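Local coordinates for protein shikimate dehydrogenase (NADP(+)) (Peptoclostridium difficile, PDB 5DZS) that probably catalyses the reversible NADPH-linked reduction of 3-dehydroshikimate to shikimate, a step of chorismate and aromatic amino acid biosynthesis, at residues I88-E92 against N93-G97; M235-G238 against Q239-S243; T250-D253 against N254-D258; D258-Y261 against N262-L266. All blocks are in the same frame, centred on the assembly; numbering follows the deposited sequence. Where two conformers were deposited one is given.

Contact 1 of 4, residues I88-E92 against N93-G97; sequences ILLRE and NMLYG
Leu95 lays its CD2 methyl between two residues of the partner strand, 3.7 Å from Leu90 CD1 and 4.0 Å from Ile88 CG2, so three aliphatic groups share one face of a tight antiparallel hairpin. The other face carries Leu89, Arg91, Met94 and Tyr96. There the Tyr96 ring receives Leu89 O at its edge, in the ring plane, and a water bridges its OH (2.9 Å) and Arg91 O, to which the water donates. Two hydrogen-bonded pairs fix the register: Leu89 with Tyr96, through Leu89 N to Tyr96 O and Tyr96 N to Leu89 O, both 2.9 Å, and Arg91 with Met94. Three of the four N-H groups approach in the plane of the carbonyl. Met94 N instead meets Arg91 O from 54° out of plane, where the chain leaves the turn. Positive phi values at Glu92 (50°) and Asn93 (66°) identify a type I' turn, a classic connection for a beta hairpin with a two-residue loop. In the mixed sheet of the substrate-binding domain, strand 87-91 pairs on its other edge with strand 57-60, and strand 94-98 with strand 74-75; Leu90 and Leu95 lie against helix 46-53, whereas Leu89 and Tyr96 reach Pro77 and Lys80 of the second subunit.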
loop_
_atom_site.group_PDB
_atom_site.type_symbol
_atom_site.label_atom_id
_atom_site.label_comp_id
_atom_site.label_asym_id
_atom_site.label_seq_id
_atom_site.Cartn_x
_atom_site.Cartn_y
_atom_site.Cartn_z
ATOM N N ILE B 88 9.422 1.641 -7.960
ATOM C CA ILE B 88 10.060 0.408 -7.500
ATOM C C ILE B 88 10.428 0.557 -6.017
ATOM O O ILE B 88 10.938 1.629 -5.609
ATOM C CB ILE B 88 11.331 0.097 -8.315
ATOM C CG1 ILE B 88 10.956 -0.217 -9.775
ATOM C CG2 ILE B 88 12.151 -1.055 -7.718
ATOM C CD1 ILE B 88 12.121 -0.322 -10.739
ATOM N N LEU B 89 10.212 -0.493 -5.244
ATOM C CA LEU B 89 10.545 -0.548 -3.818
ATOM C C LEU B 89 11.492 -1.727 -3.598
ATOM O O LEU B 89 11.228 -2.842 -4.063
ATOM C CB LEU B 89 9.288 -0.768 -2.993
ATOM C CG LEU B 89 9.474 -1.070 -1.500
ATOM C CD1 LEU B 89 10.203 0.001 -0.707
ATOM C CD2 LEU B 89 8.107 -1.330 -0.886
ATOM N N LEU B 90 12.581 -1.494 -2.871
ATOM C CA LEU B 90 13.526 -2.528 -2.429
ATOM C C LEU B 90 13.206 -2.935 -0.995
ATOM O O LEU B 90 13.198 -2.104 -0.094
ATOM C CB LEU B 90 14.967 -1.984 -2.464
ATOM C CG LEU B 90 16.053 -2.875 -1.855
ATOM C CD1 LEU B 90 16.304 -4.100 -2.718
ATOM C CD2 LEU B 90 17.345 -2.043 -1.683
ATOM N N ARG B 91 12.946 -4.222 -0.796
ATOM C CA ARG B 91 12.757 -4.795 0.533
ATOM C C ARG B 91 13.349 -6.167 0.576
ATOM O O ARG B 91 13.053 -7.008 -0.263
ATOM C CB ARG B 91 11.264 -4.863 0.918
ATOM C CG ARG B 91 10.587 -3.562 1.244
ATOM C CD ARG B 91 11.130 -2.879 2.487
ATOM N NE ARG B 91 10.430 -1.609 2.678
ATOM C CZ ARG B 91 10.865 -0.621 3.458
ATOM N NH1 ARG B 91 11.996 -0.753 4.157
ATOM N NH2 ARG B 91 10.166 0.506 3.537
ATOM N N GLU B 92 14.217 -6.389 1.570
ATOM C CA GLU B 92 14.835 -7.696 1.762
ATOM C C GLU B 92 15.455 -8.244 0.467
ATOM O O GLU B 92 15.277 -9.401 0.094
ATOM C CB GLU B 92 13.839 -8.671 2.403
ATOM C CG GLU B 92 13.517 -8.369 3.872
ATOM C CD GLU B 92 12.547 -7.217 4.119
ATOM O OE1 GLU B 92 11.412 -7.242 3.580
ATOM O OE2 GLU B 92 12.881 -6.320 4.942
ATOM N N ASN B 93 16.170 -7.365 -0.225
ATOM C CA ASN B 93 16.912 -7.669 -1.437
ATOM C C ASN B 93 16.075 -8.069 -2.646
ATOM O O ASN B 93 16.600 -8.637 -3.618
ATOM C CB ASN B 93 17.986 -8.750 -1.152
ATOM C CG ASN B 93 19.208 -8.600 -2.025
ATOM O OD1 ASN B 93 19.724 -7.499 -2.206
ATOM N ND2 ASN B 93 19.700 -9.717 -2.541
ATOM N N MET B 94 14.780 -7.735 -2.582
ATOM C CA MET B 94 13.832 -8.004 -3.649
ATOM C C MET B 94 13.282 -6.680 -4.154
ATOM O O MET B 94 13.218 -5.701 -3.410
ATOM C CB MET B 94 12.676 -8.870 -3.138
ATOM C CG MET B 94 13.104 -10.238 -2.656
ATOM S SD MET B 94 13.705 -11.277 -3.994
ATOM C CE MET B 94 12.169 -11.944 -4.584
ATOM N N LEU B 95 12.906 -6.650 -5.427
ATOM C CA LEU B 95 12.317 -5.463 -6.037
ATOM C C LEU B 95 10.845 -5.674 -6.376
ATOM O O LEU B 95 10.484 -6.646 -7.041
ATOM C CB LEU B 95 13.076 -5.043 -7.304
ATOM C CG LEU B 95 14.547 -4.692 -7.066
ATOM C CD1 LEU B 95 15.207 -4.342 -8.402
ATOM C CD2 LEU B 95 14.723 -3.581 -6.074
ATOM N N TYR B 96 10.023 -4.728 -5.915
ATOM C CA TYR B 96 8.575 -4.697 -6.108
ATOM C C TYR B 96 8.233 -3.536 -7.003
ATOM O O TYR B 96 8.669 -2.394 -6.749
ATOM C CB TYR B 96 7.856 -4.499 -4.773
ATOM C CG TYR B 96 7.988 -5.659 -3.803
ATOM C CD1 TYR B 96 9.172 -5.902 -3.120
ATOM C CD2 TYR B 96 6.912 -6.470 -3.540
ATOM C CE1 TYR B 96 9.277 -6.972 -2.256
ATOM C CE2 TYR B 96 7.012 -7.510 -2.656
ATOM C CZ TYR B 96 8.193 -7.766 -2.035
ATOM O OH TYR B 96 8.310 -8.813 -1.118
ATOM N N GLY B 97 7.469 -3.797 -8.036
ATOM C CA GLY B 97 7.038 -2.782 -8.988
ATOM C C GLY B 97 5.581 -2.382 -8.843
ATOM O O GLY B 97 4.700 -3.257 -8.718
HETATM O O HOH W 1 10.975 -8.979 0.087
#

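Contact 2 of 4, residues M235-G238 against Q239-S243; sequences MLVG and QAIKS
Extended torsions in Met235 (chi1 175°, chi2 168°) and in Gln239 beyond its CG bring a thioether chain and a carboxamide together one helical turn apart. The two chains run at a slant to each other: Met235 CG lies 3.6 Å from Gln239 OE1, and the terminal CE methyl of Met235 comes within 3.7 Å of Gln239 NE2. CG of Gln239 is anti to its carbonyl carbon (chi1 -68°) and passes 3.2 Å from Met235 O. That same carbonyl accepts the backbone N-H of Gln239 at 2.8 Å. The polar end has its main partner outside the segments: NE2 donates to Asp101 OD1, while the side chain also touches Asn86. Gln239, Asp101 and Asn86 are all predicted to bind shikimate, consistent with helix 233-248 presenting its glutamine to the shikimate pocket, with Met235 packed alongside and touching Leu209, a predicted NADP(+) contact. The helix continues through regular i to i+4 bonds, among them Lys242 N to Gly238 O at 2.9 Å. On another flank, Val237 and Ile241 run alongside each other in the same direction, with CG1 of Val237 4.0 Å from CD1 of Ile241; this apolar pair meets Leu257 of helix 255-268. Lys242 sends its NZ away from the turn into salt bridges with Glu245 and with Asp249 of the second subunit.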
loop_
_atom_site.group_PDB
_atom_site.type_symbol
_atom_site.label_atom_id
_atom_site.label_comp_id
_atom_site.label_asym_id
_atom_site.label_seq_id
_atom_site.Cartn_x
_atom_site.Cartn_y
_atom_site.Cartn_z
ATOM N N MET B 235 -0.696 16.040 -11.273
ATOM C CA MET B 235 -0.477 14.609 -11.354
ATOM C C MET B 235 0.926 14.270 -10.870
ATOM O O MET B 235 1.133 13.298 -10.141
ATOM C CB MET B 235 -0.700 14.116 -12.777
ATOM C CG MET B 235 -0.382 12.666 -12.983
ATOM S SD MET B 235 -1.025 12.193 -14.590
ATOM C CE MET B 235 -0.323 10.549 -14.752
ATOM N N LEU B 236 1.905 15.075 -11.255
ATOM C CA LEU B 236 3.273 14.806 -10.810
ATOM C C LEU B 236 3.390 14.853 -9.278
ATOM O O LEU B 236 4.101 14.071 -8.663
ATOM C CB LEU B 236 4.266 15.794 -11.428
ATOM C CG LEU B 236 4.516 15.663 -12.928
ATOM C CD1 LEU B 236 5.464 16.749 -13.398
ATOM C CD2 LEU B 236 5.066 14.283 -13.284
ATOM N N VAL B 237 2.732 15.810 -8.650
ATOM C CA VAL B 237 2.794 15.910 -7.201
ATOM C C VAL B 237 2.045 14.730 -6.570
ATOM O O VAL B 237 2.525 14.110 -5.618
ATOM C CB VAL B 237 2.239 17.269 -6.710
ATOM C CG1 VAL B 237 2.285 17.318 -5.192
ATOM C CG2 VAL B 237 3.041 18.417 -7.282
ATOM N N GLY B 238 0.865 14.411 -7.083
ATOM C CA GLY B 238 0.127 13.267 -6.531
ATOM C C GLY B 238 0.883 11.972 -6.648
ATOM O O GLY B 238 0.894 11.174 -5.697
ATOM N N GLN B 239 1.498 11.746 -7.806
ATOM C CA GLN B 239 2.295 10.518 -7.985
ATOM C C GLN B 239 3.493 10.473 -7.043
ATOM O O GLN B 239 3.882 9.389 -6.547
ATOM C CB GLN B 239 2.750 10.427 -9.401
ATOM C CG GLN B 239 1.619 10.191 -10.324
ATOM C CD GLN B 239 2.120 10.025 -11.733
ATOM O OE1 GLN B 239 2.741 10.939 -12.326
ATOM N NE2 GLN B 239 1.870 8.857 -12.286
ATOM N N ALA B 240 4.117 11.609 -6.759
ATOM C CA ALA B 240 5.248 11.626 -5.841
ATOM C C ALA B 240 4.782 11.194 -4.443
ATOM O O ALA B 240 5.436 10.401 -3.748
ATOM C CB ALA B 240 5.923 12.985 -5.783
ATOM N N ILE B 241 3.627 11.723 -4.023
ATOM C CA ILE B 241 3.077 11.404 -2.703
ATOM C C ILE B 241 2.667 9.928 -2.624
ATOM O O ILE B 241 2.982 9.250 -1.626
ATOM C CB ILE B 241 1.929 12.377 -2.356
ATOM C CG1 ILE B 241 2.511 13.779 -2.136
ATOM C CG2 ILE B 241 1.153 11.918 -1.121
ATOM C CD1 ILE B 241 1.470 14.883 -2.080
ATOM N N LYS B 242 2.020 9.413 -3.657
ATOM C CA LYS B 242 1.663 8.003 -3.669
ATOM C C LYS B 242 2.917 7.126 -3.613
ATOM O O LYS B 242 2.946 6.107 -2.922
ATOM C CB LYS B 242 0.810 7.681 -4.902
ATOM C CG LYS B 242 0.324 6.247 -4.971
ATOM C CD LYS B 242 -0.602 5.870 -3.826
ATOM C CE LYS B 242 -1.904 6.664 -3.781
ATOM N NZ LYS B 242 -2.818 6.330 -2.634
ATOM N N SER B 243 3.958 7.513 -4.358
ATOM C CA SER B 243 5.203 6.761 -4.301
ATOM C C SER B 243 5.747 6.744 -2.862
ATOM O O SER B 243 6.208 5.700 -2.376
ATOM C CB SER B 243 6.278 7.344 -5.215
ATOM O OG SER B 243 5.948 7.216 -6.590
#

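Contact 3 of 4, residues T250-D253 against N254-D258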
loop_
_atom_site.group_PDB
_atom_site.type_symbol
_atom_site.label_atom_id
_atom_site.label_comp_id
_atom_site.label_asym_id
_atom_site.label_seq_id
_atom_site.Cartn_x
_atom_site.Cartn_y
_atom_site.Cartn_z
ATOM N N THR B 250 3.025 3.821 4.610
ATOM C CA THR B 250 2.175 4.609 5.496
ATOM C C THR B 250 1.406 5.582 4.647
ATOM O O THR B 250 1.861 5.976 3.586
ATOM C CB THR B 250 3.018 5.385 6.524
ATOM O OG1 THR B 250 2.169 5.907 7.559
ATOM C CG2 THR B 250 3.782 6.501 5.865
ATOM N N LYS B 251 0.231 5.986 5.107
ATOM C CA LYS B 251 -0.592 6.934 4.382
ATOM C C LYS B 251 -0.223 8.377 4.765
ATOM O O LYS B 251 0.140 8.668 5.909
ATOM C CB LYS B 251 -2.095 6.686 4.661
ATOM C CG LYS B 251 -2.592 5.294 4.293
ATOM C CD LYS B 251 -2.457 4.951 2.826
ATOM C CE LYS B 251 -3.035 3.577 2.479
ATOM N NZ LYS B 251 -2.857 3.174 1.055
ATOM N N ILE B 252 -0.303 9.251 3.779
ATOM C CA ILE B 252 0.012 10.662 3.909
ATOM C C ILE B 252 -1.279 11.500 3.882
ATOM O O ILE B 252 -2.204 11.252 3.091
ATOM C CB ILE B 252 1.034 11.089 2.825
ATOM C CG1 ILE B 252 2.375 10.425 3.113
ATOM C CG2 ILE B 252 1.210 12.613 2.782
ATOM C CD1 ILE B 252 3.388 10.512 1.973
ATOM N N ASP B 253 -1.327 12.475 4.780
ATOM C CA ASP B 253 -2.482 13.357 4.927
ATOM C C ASP B 253 -2.905 13.952 3.575
ATOM O O ASP B 253 -2.065 14.427 2.827
ATOM C CB ASP B 253 -2.135 14.452 5.936
ATOM C CG ASP B 253 -3.330 15.310 6.319
ATOM O OD1 ASP B 253 -3.972 15.890 5.430
ATOM O OD2 ASP B 253 -3.609 15.427 7.528
ATOM N N ASN B 254 -4.206 13.898 3.281
ATOM C CA ASN B 254 -4.766 14.398 1.994
ATOM C C ASN B 254 -4.443 15.838 1.677
ATOM O O ASN B 254 -4.300 16.210 0.518
ATOM C CB ASN B 254 -6.293 14.290 1.988
ATOM C CG ASN B 254 -6.784 12.880 1.770
ATOM O OD1 ASN B 254 -6.038 12.013 1.326
ATOM N ND2 ASN B 254 -8.067 12.653 2.052
ATOM N N SER B 255 -4.356 16.650 2.713
ATOM C CA SER B 255 -4.120 18.076 2.542
ATOM C C SER B 255 -2.740 18.401 2.000
ATOM O O SER B 255 -2.529 19.464 1.438
ATOM C CB SER B 255 -4.301 18.773 3.876
ATOM O OG SER B 255 -3.345 18.321 4.811
ATOM N N ILE B 256 -1.797 17.472 2.123
ATOM C CA ILE B 256 -0.423 17.730 1.691
ATOM C C ILE B 256 -0.269 17.989 0.182
ATOM O O ILE B 256 0.501 18.844 -0.241
ATOM C CB ILE B 256 0.525 16.627 2.201
ATOM C CG1 ILE B 256 0.577 16.686 3.737
ATOM C CG2 ILE B 256 1.915 16.779 1.604
ATOM C CD1 ILE B 256 1.459 15.667 4.404
ATOM N N LEU B 257 -0.994 17.242 -0.655
ATOM C CA LEU B 257 -0.931 17.441 -2.090
ATOM C C LEU B 257 -1.221 18.889 -2.502
ATOM O O LEU B 257 -0.471 19.473 -3.283
ATOM C CB LEU B 257 -1.923 16.471 -2.740
ATOM C CG LEU B 257 -2.306 16.630 -4.207
ATOM C CD1 LEU B 257 -1.111 16.763 -5.114
ATOM C CD2 LEU B 257 -3.163 15.439 -4.617
ATOM N N ASP B 258 -2.315 19.447 -2.008
ATOM C CA ASP B 258 -2.665 20.814 -2.350
ATOM C C ASP B 258 -1.645 21.798 -1.810
ATOM O O ASP B 258 -1.315 22.781 -2.486
ATOM C CB ASP B 258 -4.069 21.184 -1.866
ATOM C CG ASP B 258 -5.163 20.573 -2.725
ATOM O OD1 ASP B 258 -4.872 20.158 -3.874
ATOM O OD2 ASP B 258 -6.321 20.524 -2.253
HETATM O O HOH W 2 -4.737 10.187 3.050
HETATM O O HOH W 3 -1.544 14.572 0.150
#
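Asp253 OD1 takes two donors from Ser255, the backbone N at 2.8 Å and the hydroxyl OG at 2.6 Å. They come from different directions: the N-H arrives almost end-on to the carboxylate C-O bond, whereas OG sits 61° out of the carboxylate plane. CG of Asp253 is anti to its own backbone N (chi1 -172°), which carries the carboxylate forward to the first turn of the helix; Ser255 turns OG back between its backbone N and carbonyl carbon (chi1 63°) to meet it. Two bonds on one oxygen should restrict the carboxylate's rotation. The main chain adds Ile256 N to Asp253 O at 3.1 Å, and a water donates to that same carbonyl while accepting from Leu257 N at 2.8 Å. Behind the polar cluster, Ile252 and Ile256 cross nearly at right angles, CG2 of Ile252 being tightly packed at 3.5 Å from CD1 of Ile256. Both isoleucines also touch Leu27 of helix 16-27. Because a side-chain oxygen of Asp253 accepts the N-H of Ser255, the geometry is that of a capping bond at the entrance to a helix, where the loop from helix 233-248 runs into helix 255-268.

Contact 4 of 4, residues D258-Y261 against N262-L266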
loop_
_atom_site.group_PDB
_atom_site.type_symbol
_atom_site.label_atom_id
_atom_site.label_comp_id
_atom_site.label_asym_id
_atom_site.label_seq_id
_atom_site.Cartn_x
_atom_site.Cartn_y
_atom_site.Cartn_z
ATOM N N ASP B 258 -2.315 19.447 -2.008
ATOM C CA ASP B 258 -2.665 20.814 -2.350
ATOM C C ASP B 258 -1.645 21.798 -1.810
ATOM O O ASP B 258 -1.315 22.781 -2.486
ATOM C CB ASP B 258 -4.069 21.184 -1.866
ATOM C CG ASP B 258 -5.163 20.573 -2.725
ATOM O OD1 ASP B 258 -4.872 20.158 -3.874
ATOM O OD2 ASP B 258 -6.321 20.524 -2.253
ATOM N N VAL B 259 -1.163 21.569 -0.593
ATOM C CA VAL B 259 -0.174 22.479 -0.014
ATOM C C VAL B 259 1.076 22.474 -0.896
ATOM O O VAL B 259 1.588 23.521 -1.296
ATOM C CB VAL B 259 0.172 22.097 1.446
ATOM C CG1 VAL B 259 1.320 22.936 1.967
ATOM C CG2 VAL B 259 -1.050 22.276 2.339
ATOM N N ILE B 260 1.552 21.293 -1.247
ATOM C CA ILE B 260 2.743 21.211 -2.055
ATOM C C ILE B 260 2.569 21.739 -3.467
ATOM O O ILE B 260 3.446 22.436 -3.996
ATOM C CB ILE B 260 3.266 19.773 -2.082
ATOM C CG1 ILE B 260 3.727 19.387 -0.673
ATOM C CG2 ILE B 260 4.373 19.638 -3.132
ATOM C CD1 ILE B 260 4.182 17.949 -0.536
ATOM N N TYR B 261 1.451 21.388 -4.103
ATOM C CA TYR B 261 1.162 21.846 -5.441
ATOM C C TYR B 261 1.060 23.376 -5.522
ATOM O O TYR B 261 1.637 23.981 -6.413
ATOM C CB TYR B 261 -0.160 21.223 -5.919
ATOM C CG TYR B 261 -0.733 21.807 -7.203
ATOM C CD1 TYR B 261 -0.178 21.507 -8.441
ATOM C CD2 TYR B 261 -1.853 22.641 -7.183
ATOM C CE1 TYR B 261 -0.703 22.019 -9.611
ATOM C CE2 TYR B 261 -2.380 23.162 -8.360
ATOM C CZ TYR B 261 -1.800 22.841 -9.571
ATOM O OH TYR B 261 -2.305 23.351 -10.761
ATOM N N ASN B 262 0.321 23.985 -4.604
ATOM C CA ASN B 262 0.173 25.443 -4.622
ATOM C C ASN B 262 1.487 26.161 -4.358
ATOM O O ASN B 262 1.777 27.194 -4.980
ATOM C CB ASN B 262 -0.907 25.893 -3.630
ATOM C CG ASN B 262 -2.301 25.441 -4.038
ATOM O OD1 ASN B 262 -2.650 25.432 -5.218
ATOM N ND2 ASN B 262 -3.111 25.080 -3.054
ATOM N N GLU B 263 2.287 25.638 -3.428
ATOM C CA GLU B 263 3.565 26.268 -3.126
ATOM C C GLU B 263 4.512 26.121 -4.315
ATOM O O GLU B 263 5.229 27.065 -4.654
ATOM C CB GLU B 263 4.165 25.739 -1.806
ATOM C CG GLU B 263 3.387 26.214 -0.572
ATOM C CD GLU B 263 4.000 25.764 0.744
ATOM O OE1 GLU B 263 5.043 25.065 0.703
ATOM O OE2 GLU B 263 3.429 26.111 1.813
ATOM N N LEU B 264 4.497 24.965 -4.973
ATOM C CA LEU B 264 5.371 24.748 -6.135
ATOM C C LEU B 264 4.933 25.529 -7.358
ATOM O O LEU B 264 5.768 26.048 -8.103
ATOM C CB LEU B 264 5.443 23.260 -6.492
ATOM C CG LEU B 264 6.287 22.387 -5.586
ATOM C CD1 LEU B 264 6.079 20.936 -5.991
ATOM C CD2 LEU B 264 7.756 22.776 -5.675
ATOM N N LYS B 265 3.622 25.628 -7.551
ATOM C CA LYS B 265 3.048 26.343 -8.688
ATOM C C LYS B 265 3.462 27.825 -8.704
ATOM O O LYS B 265 3.420 28.469 -9.752
ATOM C CB LYS B 265 1.529 26.150 -8.670
ATOM C CG LYS B 265 0.737 26.786 -9.793
ATOM C CD LYS B 265 -0.573 26.026 -9.958
ATOM C CE LYS B 265 -1.639 26.816 -10.692
ATOM N NZ LYS B 265 -2.225 27.868 -9.817
ATOM N N LEU B 266 3.872 28.349 -7.546
ATOM C CA LEU B 266 4.367 29.730 -7.444
ATOM C C LEU B 266 5.881 29.795 -7.697
ATOM O O LEU B 266 6.358 30.662 -8.429
ATOM C CB LEU B 266 4.078 30.311 -6.060
ATOM C CG LEU B 266 2.619 30.428 -5.629
ATOM C CD1 LEU B 266 2.551 30.916 -4.189
ATOM C CD2 LEU B 266 1.835 31.348 -6.555
#
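Tyr261 and Lys265, one helical turn apart, share a similar start, each with CG anti to the backbone N (chi1 169° in the tyrosine), and their side chains meet beyond it. The aliphatic part of the lysine does the touching: its CD is 3.3 Å from Tyr261 OH and 3.4 Å from CZ, approaching the ring at a slant. Lys265 bends only at chi4 (-75°), its CD and CE both lying by the phenol oxygen. Asn262 OD1 lies obliquely beside the CD2-CE2 side of the ring, 3.5 Å from Tyr261 CD2, with the amide plane turned 56° from the ring plane. Ile260 and Leu264 instead run side by side in the same direction, and CG2 of Ile260 packs 3.6 Å from CD1 of Leu264. Val259 and Glu263 repeat this parallel course, CG1 of Val259 lying 3.8 Å from OE2 of Glu263. Ordinary i to i+4 bonds carry the backbone, such as Lys265 N to Tyr261 O at 2.8 Å. Within the C-terminal helix 255-268, the Ile260 and Leu264 flank faces helix 16-27 through Val23, Ile26, Gln18 and Ile19, while Ile260 and Tyr261 also meet helix 233-248 at Val237 and Leu233.

Contacts 2, 3 and 4 lie on two helices and the loop between them: helices 233-248 and 255-268 follow each other in the chain and pack through Val237, whose CG1 lies 3.4 Å from Leu257 CD1 and 3.7 Å from Ile260 CG2. Contacts 3 and 4 share Asp258 on the second helix, their centres about 13 Å apart. Contact 1 stands off in the sheet, its nearest atoms about 7 Å from contact 2 and about 18 Å from contact 4. Contact 2 holds Gln239, predicted to bind shikimate; the side chain of Ile88 in contact 1 is about 9 Å from that of Lys65, the predicted proton acceptor. Contacts 1, 2 and 3 each reach the second subunit.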